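Local coordinates for glycoside Hydrolase (Bacteroides uniformis, PDB 5T9X), which probably hydrolyses agarose-type galactans as a family 16 glycoside hydrolase in an agarose metabolic pathway of a human gut bacterium, at residues Thr124-Asp129 against Gly313-Asn318; Val133-Gly138 against Lys142-Thr147. All coordinates share one frame; numbering follows the deposited sequence.

Contact 1: Thr124-Asp129 against Gly313-Asn318; sequences TSRPDD and GLSPTN
Arg126 reaches across to the carbonyl of Pro316 and ties the loop after strand 119-122 to the loop that follows helix 307-310. Ahead of it, Thr124 and Ser125 hold the first loop to strand 140-154, Thr124 OG1 by bonding to Thr149 and Ser125 through its backbone to Tyr148. The Arg126 side chain leaves fully extended through chi1 and chi2, passes Asn318 with its CD 3.6 Å from Asn318 OD1, and then bends at chi3 (-62°), which swings the guanidinium toward Pro316. The two side chains cross at about a right angle, and the guanidinium and amide planes are 86° apart. End-on, both terminal nitrogens converge on one acceptor: Arg126 NH1 lies 2.7 Å and Arg126 NH2 2.9 Å from Pro316 O, which sits in the guanidinium plane and receives them in its own carbonyl plane. With the further bonds of Arg126 NE to Gly146 O and NH2 to Thr147 OG1, the guanidinium is probably restrained from turning. Nearby, Ser315 OG bonds to Asp305 OD2. Chemically, one cationic side chain satisfies the backbone carbonyls of two separate segments.

Contact 2: Val133-Gly138 against Lys142-Thr147; sequences VKVTSG and KMMPGT
Met144 and Val135 meet because each turns a branch to the side of its own backbone N: Met144 its CG (chi1 -40°), after which the chain runs out straight, and Val135 its CG2. The two side chains cross at about a right angle: Met144 CG rests 3.8 Å from Val135 CG2, and Met144 CE continues past it to lie 4.0 Å from Val135 CB. On the other face of the hairpin Met143 bends at chi2, which sets its SD 3.8 Å from Lys134 CB; a second bend at chi3 turns CE toward the backbone between Val133 and Lys134. Between the two faces the backbones pair antiparallel. Val133 and Met144 form a hydrogen-bonded pair, Val133 N to Met144 O at 2.9 Å and Met144 N to Val133 O at 3.0 Å. Val135 and Lys142 form the next, with a short, nearly straight bond of 2.8 Å from Val135 N to Lys142 O and a longer, more bent return of 3.2 Å from Lys142 N to Val135 O. Between them lies the non-hydrogen-bonded pair Lys134-Met143, where Met143 CA makes a CA-H...O contact to Val133 O. The face carrying Val135 and Met144 is covered by helix 307-310, through Ser307 and Ala310. An alanine in place of Met144 would probably leave the CG2 methyl of Val135 without its neighbour and open a gap between the hairpin and Ala310. On the opposite, solvent-facing side, Lys134 NZ forms a salt bridge with Glu141. The backbone bonds thus set the register, while Val133, Val135 and Met144 give the face toward helix 307-310 its apolar patch, with the Lys142 amine leading away, and Lys134 and Met143 lie on the exposed face.

How the contacts relate
The centres of the two contacts lie 12 Å apart, on the same side of the chain's centre. Along the sequence, contact 2 is nested within contact 1: the loop 124-129 leads into the hairpin of strands 132-137 and 140-154, and segment 313-318 returns much later, after helix 307-310. They meet directly, with Arg126 spanning both and Thr124 packing against Thr147. Strands 132-137 and 140-154 both belong to the mixed sheet, whereas strand 119-122 belongs to the antiparallel one. Contact 1 secures the linker from strand 119-122 to the hairpin, and contact 2 is the pairing within that hairpin, in what is, as in family 16, probably a beta-jelly-roll sandwich.

Contact 1: Thr124-Asp129 against Gly313-Asn318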
ATOM      1  N   THR A 124      12.717   4.758  -7.592  1.00 33.18           N
ATOM      2  CA  THR A 124      13.732   3.906  -7.014  1.00 33.15           C
ATOM      3  C   THR A 124      15.078   4.097  -7.719  1.00 32.28           C
ATOM      4  O   THR A 124      15.140   4.095  -8.928  1.00 36.24           O
ATOM      5  CB  THR A 124      13.290   2.460  -7.140  1.00 32.47           C
ATOM      6  OG1 THR A 124      12.031   2.337  -6.489  1.00 35.39           O
ATOM      7  CG2 THR A 124      14.267   1.517  -6.487  1.00 32.78           C
ATOM      8  N   SER A 125      16.147   4.250  -6.953  1.00 31.46           N
ATOM      9  CA  SER A 125      17.480   4.372  -7.502  1.00 31.02           C
ATOM     10  C   SER A 125      18.446   3.695  -6.574  1.00 30.87           C
ATOM     11  O   SER A 125      18.073   3.278  -5.492  1.00 32.51           O
ATOM     12  CB  SER A 125      17.863   5.842  -7.684  1.00 30.47           C
ATOM     13  OG  SER A 125      18.162   6.472  -6.451  1.00 31.27           O
ATOM     14  N   ARG A 126      19.692   3.605  -7.011  1.00 31.47           N
ATOM     15  CA  ARG A 126      20.782   3.118  -6.188  1.00 31.87           C
ATOM     16  C   ARG A 126      22.065   3.805  -6.645  1.00 33.74           C
ATOM     17  O   ARG A 126      22.621   3.443  -7.678  1.00 31.24           O
ATOM     18  CB  ARG A 126      20.903   1.586  -6.291  1.00 30.51           C
ATOM     19  CG  ARG A 126      21.996   1.015  -5.407  1.00 28.58           C
ATOM     20  CD  ARG A 126      22.125  -0.486  -5.509  1.00 28.04           C
ATOM     21  NE  ARG A 126      20.923  -1.191  -5.074  1.00 28.26           N
ATOM     22  CZ  ARG A 126      20.292  -2.154  -5.752  1.00 29.01           C
ATOM     23  NH1 ARG A 126      20.740  -2.598  -6.914  1.00 28.34           N
ATOM     24  NH2 ARG A 126      19.182  -2.705  -5.254  1.00 30.97           N
ATOM     25  N   PRO A 127      22.552   4.788  -5.880  1.00 37.97           N
ATOM     26  CA  PRO A 127      23.837   5.418  -6.204  1.00 41.42           C
ATOM     27  C   PRO A 127      25.039   4.446  -6.239  1.00 45.94           C
ATOM     28  O   PRO A 127      24.945   3.316  -5.748  1.00 47.74           O
ATOM     29  CB  PRO A 127      24.036   6.414  -5.062  1.00 40.26           C
ATOM     30  CG  PRO A 127      22.709   6.591  -4.445  1.00 40.43           C
ATOM     31  CD  PRO A 127      21.995   5.303  -4.622  1.00 39.08           C
ATOM     32  N   ASP A 128      26.155   4.891  -6.812  1.00 50.99           N
ATOM     33  CA  ASP A 128      27.395   4.086  -6.812  1.00 57.24           C
ATOM     34  C   ASP A 128      27.938   3.961  -5.392  1.00 53.66           C
ATOM     35  O   ASP A 128      28.360   2.897  -4.960  1.00 48.43           O
ATOM     36  CB  ASP A 128      28.479   4.736  -7.690  1.00 62.04           C
ATOM     37  CG  ASP A 128      28.107   4.776  -9.162  1.00 67.67           C
ATOM     38  OD1 ASP A 128      27.502   3.796  -9.655  1.00 66.83           O
ATOM     39  OD2 ASP A 128      28.437   5.789  -9.827  1.00 74.58           O
ATOM     40  N   ASP A 129      27.896   5.082  -4.683  1.00 52.58           N
ATOM     41  CA  ASP A 129      28.391   5.193  -3.317  1.00 51.97           C
ATOM     42  C   ASP A 129      27.403   4.730  -2.211  1.00 47.37           C
ATOM     43  O   ASP A 129      27.639   5.007  -1.041  1.00 46.85           O
ATOM     44  CB  ASP A 129      28.822   6.659  -3.062  1.00 56.43           C
ATOM     45  CG  ASP A 129      27.700   7.672  -3.358  1.00 64.17           C
ATOM     46  OD1 ASP A 129      27.200   7.682  -4.511  1.00 67.02           O
ATOM     47  OD2 ASP A 129      27.323   8.455  -2.457  1.00 69.11           O
ATOM     48  N   GLY A 313      17.416 -12.952  -3.571  1.00 27.97           N
ATOM     49  CA  GLY A 313      17.816 -12.499  -4.898  1.00 28.05           C
ATOM     50  C   GLY A 313      16.823 -11.622  -5.668  1.00 29.53           C
ATOM     51  O   GLY A 313      17.038 -11.351  -6.856  1.00 28.52           O
ATOM     52  N   LEU A 314      15.750 -11.151  -5.027  1.00 29.15           N
ATOM     53  CA  LEU A 314      14.763 -10.311  -5.735  1.00 29.12           C
ATOM     54  C   LEU A 314      14.917  -8.806  -5.482  1.00 29.12           C
ATOM     55  O   LEU A 314      14.001  -8.035  -5.771  1.00 31.94           O
ATOM     56  CB  LEU A 314      13.330 -10.811  -5.455  1.00 28.76           C
ATOM     57  CG  LEU A 314      13.098 -12.125  -6.191  1.00 29.04           C
ATOM     58  CD1 LEU A 314      12.084 -12.986  -5.489  1.00 30.85           C
ATOM     59  CD2 LEU A 314      12.649 -11.869  -7.604  1.00 30.66           C
ATOM     60  N   SER A 315      16.066  -8.374  -4.963  1.00 29.19           N
ATOM     61  CA  SER A 315      16.386  -6.951  -4.920  1.00 29.10           C
ATOM     62  C   SER A 315      16.597  -6.530  -6.385  1.00 31.29           C
ATOM     63  O   SER A 315      17.039  -7.345  -7.190  1.00 33.18           O
ATOM     64  CB  SER A 315      17.620  -6.701  -4.066  1.00 29.15           C
ATOM     65  OG  SER A 315      17.943  -5.312  -3.980  1.00 31.02           O
ATOM     66  N   PRO A 316      16.203  -5.297  -6.767  1.00 33.55           N
ATOM     67  CA  PRO A 316      16.426  -4.894  -8.163  1.00 33.62           C
ATOM     68  C   PRO A 316      17.904  -4.728  -8.496  1.00 34.83           C
ATOM     69  O   PRO A 316      18.652  -4.153  -7.703  1.00 35.01           O
ATOM     70  CB  PRO A 316      15.737  -3.536  -8.273  1.00 32.80           C
ATOM     71  CG  PRO A 316      14.870  -3.439  -7.097  1.00 33.99           C
ATOM     72  CD  PRO A 316      15.434  -4.291  -6.020  1.00 33.28           C
ATOM     73  N   THR A 317      18.297  -5.211  -9.676  1.00 36.15           N
ATOM     74  CA  THR A 317      19.689  -5.107 -10.160  1.00 34.95           C
ATOM     75  C   THR A 317      19.970  -3.679 -10.599  1.00 34.99           C
ATOM     76  O   THR A 317      19.057  -2.920 -10.927  1.00 35.98           O
ATOM     77  CB  THR A 317      19.964  -6.064 -11.357  1.00 32.99           C
ATOM     78  OG1 THR A 317      19.206  -5.650 -12.509  1.00 34.66           O
ATOM     79  CG2 THR A 317      19.603  -7.502 -11.012  1.00 30.98           C
ATOM     80  N   ASN A 318      21.238  -3.310 -10.631  1.00 36.00           N
ATOM     81  CA  ASN A 318      21.615  -1.998 -11.157  1.00 36.53           C
ATOM     82  C   ASN A 318      21.135  -1.813 -12.625  1.00 36.21           C
ATOM     83  O   ASN A 318      20.741  -0.706 -13.020  1.00 32.18           O
ATOM     84  CB  ASN A 318      23.132  -1.796 -11.023  1.00 37.73           C
ATOM     85  CG  ASN A 318      23.571  -1.645  -9.578  1.00 37.97           C
ATOM     86  OD1 ASN A 318      23.175  -0.703  -8.912  1.00 41.09           O
ATOM     87  ND2 ASN A 318      24.385  -2.566  -9.092  1.00 37.37           N
TER

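Contact 2: Val133-Gly138 against Lys142-Thr147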
ATOM      1  N   VAL A 133      24.010  -2.509   3.897  1.00 31.48           N
ATOM      2  CA  VAL A 133      23.154  -2.834   5.048  1.00 32.71           C
ATOM      3  C   VAL A 133      23.100  -4.334   5.241  1.00 31.72           C
ATOM      4  O   VAL A 133      23.226  -5.086   4.278  1.00 32.05           O
ATOM      5  CB  VAL A 133      21.724  -2.271   4.910  1.00 33.07           C
ATOM      6  CG1 VAL A 133      21.769  -0.777   4.653  1.00 35.38           C
ATOM      7  CG2 VAL A 133      20.980  -2.947   3.781  1.00 35.54           C
ATOM      8  N   LYS A 134      22.931  -4.753   6.490  1.00 31.41           N
ATOM      9  CA  LYS A 134      22.786  -6.153   6.830  1.00 33.47           C
ATOM     10  C   LYS A 134      21.312  -6.499   6.739  1.00 31.96           C
ATOM     11  O   LYS A 134      20.487  -5.871   7.377  1.00 31.21           O
ATOM     12  CB  LYS A 134      23.315  -6.391   8.250  1.00 38.42           C
ATOM     13  CG  LYS A 134      23.387  -7.836   8.711  1.00 42.20           C
ATOM     14  CD  LYS A 134      23.397  -7.898  10.236  1.00 48.18           C
ATOM     15  CE  LYS A 134      24.128  -9.111  10.783  1.00 52.19           C
ATOM     16  NZ  LYS A 134      25.560  -9.133  10.328  1.00 55.06           N
ATOM     17  N   VAL A 135      20.992  -7.515   5.953  1.00 32.79           N
ATOM     18  CA  VAL A 135      19.618  -7.942   5.725  1.00 33.48           C
ATOM     19  C   VAL A 135      19.388  -9.284   6.397  1.00 34.48           C
ATOM     20  O   VAL A 135      20.213 -10.174   6.282  1.00 31.89           O
ATOM     21  CB  VAL A 135      19.326  -8.069   4.214  1.00 32.11           C
ATOM     22  CG1 VAL A 135      17.909  -8.563   3.969  1.00 33.16           C
ATOM     23  CG2 VAL A 135      19.540  -6.738   3.521  1.00 32.26           C
ATOM     24  N   THR A 136      18.241  -9.430   7.047  1.00 41.07           N
ATOM     25  CA  THR A 136      17.907 -10.642   7.796  1.00 48.08           C
ATOM     26  C   THR A 136      16.464 -11.120   7.532  1.00 53.42           C
ATOM     27  O   THR A 136      15.531 -10.324   7.487  1.00 59.75           O
ATOM     28  CB  THR A 136      18.135 -10.381   9.292  1.00 48.37           C
ATOM     29  OG1 THR A 136      19.551 -10.341   9.534  1.00 44.14           O
ATOM     30  CG2 THR A 136      17.468 -11.468  10.185  1.00 52.37           C
ATOM     31  N   SER A 137      16.305 -12.428   7.363  1.00 58.43           N
ATOM     32  CA  SER A 137      14.984 -13.054   7.271  1.00 67.65           C
ATOM     33  C   SER A 137      15.162 -14.548   7.531  1.00 72.50           C
ATOM     34  O   SER A 137      16.083 -15.175   6.999  1.00 67.20           O
ATOM     35  CB  SER A 137      14.322 -12.797   5.908  1.00 67.52           C
ATOM     36  OG  SER A 137      12.968 -13.223   5.893  1.00 64.41           O
ATOM     37  N   GLY A 138      14.283 -15.104   8.358  1.00 81.99           N
ATOM     38  CA  GLY A 138      14.581 -16.346   9.062  1.00 87.47           C
ATOM     39  C   GLY A 138      15.820 -16.073   9.906  1.00 90.20           C
ATOM     40  O   GLY A 138      15.822 -15.177  10.764  1.00 87.13           O
ATOM     41  N   LYS A 142      22.891 -11.519   5.281  1.00 43.02           N
ATOM     42  CA  LYS A 142      23.464 -11.115   4.002  1.00 41.25           C
ATOM     43  C   LYS A 142      23.764  -9.602   3.977  1.00 38.51           C
ATOM     44  O   LYS A 142      22.950  -8.802   4.414  1.00 36.48           O
ATOM     45  CB  LYS A 142      22.488 -11.492   2.890  1.00 42.68           C
ATOM     46  CG  LYS A 142      23.112 -11.689   1.525  1.00 47.29           C
ATOM     47  CD  LYS A 142      22.277 -12.632   0.662  1.00 52.44           C
ATOM     48  CE  LYS A 142      23.012 -13.044  -0.608  1.00 59.28           C
ATOM     49  NZ  LYS A 142      22.319 -14.191  -1.261  1.00 61.72           N
ATOM     50  N   MET A 143      24.944  -9.219   3.508  1.00 36.83           N
ATOM     51  CA  MET A 143      25.277  -7.821   3.329  1.00 39.10           C
ATOM     52  C   MET A 143      24.895  -7.443   1.916  1.00 38.70           C
ATOM     53  O   MET A 143      25.340  -8.094   1.000  1.00 40.11           O
ATOM     54  CB  MET A 143      26.781  -7.599   3.520  1.00 40.70           C
ATOM     55  CG  MET A 143      27.320  -8.009   4.883  1.00 42.72           C
ATOM     56  SD  MET A 143      26.484  -7.262   6.301  1.00 46.74           S
ATOM     57  CE  MET A 143      26.844  -5.528   6.028  1.00 46.06           C
ATOM     58  N   MET A 144      24.081  -6.406   1.736  1.00 39.06           N
ATOM     59  CA  MET A 144      23.720  -5.929   0.391  1.00 40.10           C
ATOM     60  C   MET A 144      23.863  -4.437   0.260  1.00 36.65           C
ATOM     61  O   MET A 144      23.870  -3.735   1.260  1.00 34.48           O
ATOM     62  CB  MET A 144      22.273  -6.233   0.078  1.00 43.13           C
ATOM     63  CG  MET A 144      21.841  -7.584   0.563  1.00 45.43           C
ATOM     64  SD  MET A 144      20.341  -8.030  -0.285  1.00 47.13           S
ATOM     65  CE  MET A 144      20.031  -9.546   0.574  1.00 48.47           C
ATOM     66  N   PRO A 145      23.938  -3.946  -0.980  1.00 35.13           N
ATOM     67  CA  PRO A 145      23.815  -2.508  -1.166  1.00 33.45           C
ATOM     68  C   PRO A 145      22.381  -2.056  -0.916  1.00 31.38           C
ATOM     69  O   PRO A 145      21.428  -2.751  -1.286  1.00 31.07           O
ATOM     70  CB  PRO A 145      24.194  -2.293  -2.634  1.00 34.35           C
ATOM     71  CG  PRO A 145      24.834  -3.569  -3.084  1.00 36.35           C
ATOM     72  CD  PRO A 145      24.202  -4.641  -2.252  1.00 36.11           C
ATOM     73  N   GLY A 146      22.248  -0.900  -0.275  1.00 29.93           N
ATOM     74  CA  GLY A 146      20.964  -0.266  -0.050  1.00 29.10           C
ATOM     75  C   GLY A 146      20.230   0.080  -1.330  1.00 28.36           C
ATOM     76  O   GLY A 146      20.837   0.197  -2.390  1.00 27.83           O
ATOM     77  N   THR A 147      18.915   0.224  -1.217  1.00 26.98           N
ATOM     78  CA  THR A 147      18.077   0.611  -2.325  1.00 27.14           C
ATOM     79  C   THR A 147      17.282   1.836  -1.899  1.00 26.14           C
ATOM     80  O   THR A 147      16.519   1.760  -0.963  1.00 26.73           O
ATOM     81  CB  THR A 147      17.156  -0.540  -2.685  1.00 28.10           C
ATOM     82  OG1 THR A 147      17.948  -1.732  -2.852  1.00 29.48           O
ATOM     83  CG2 THR A 147      16.416  -0.233  -3.951  1.00 28.79           C
TER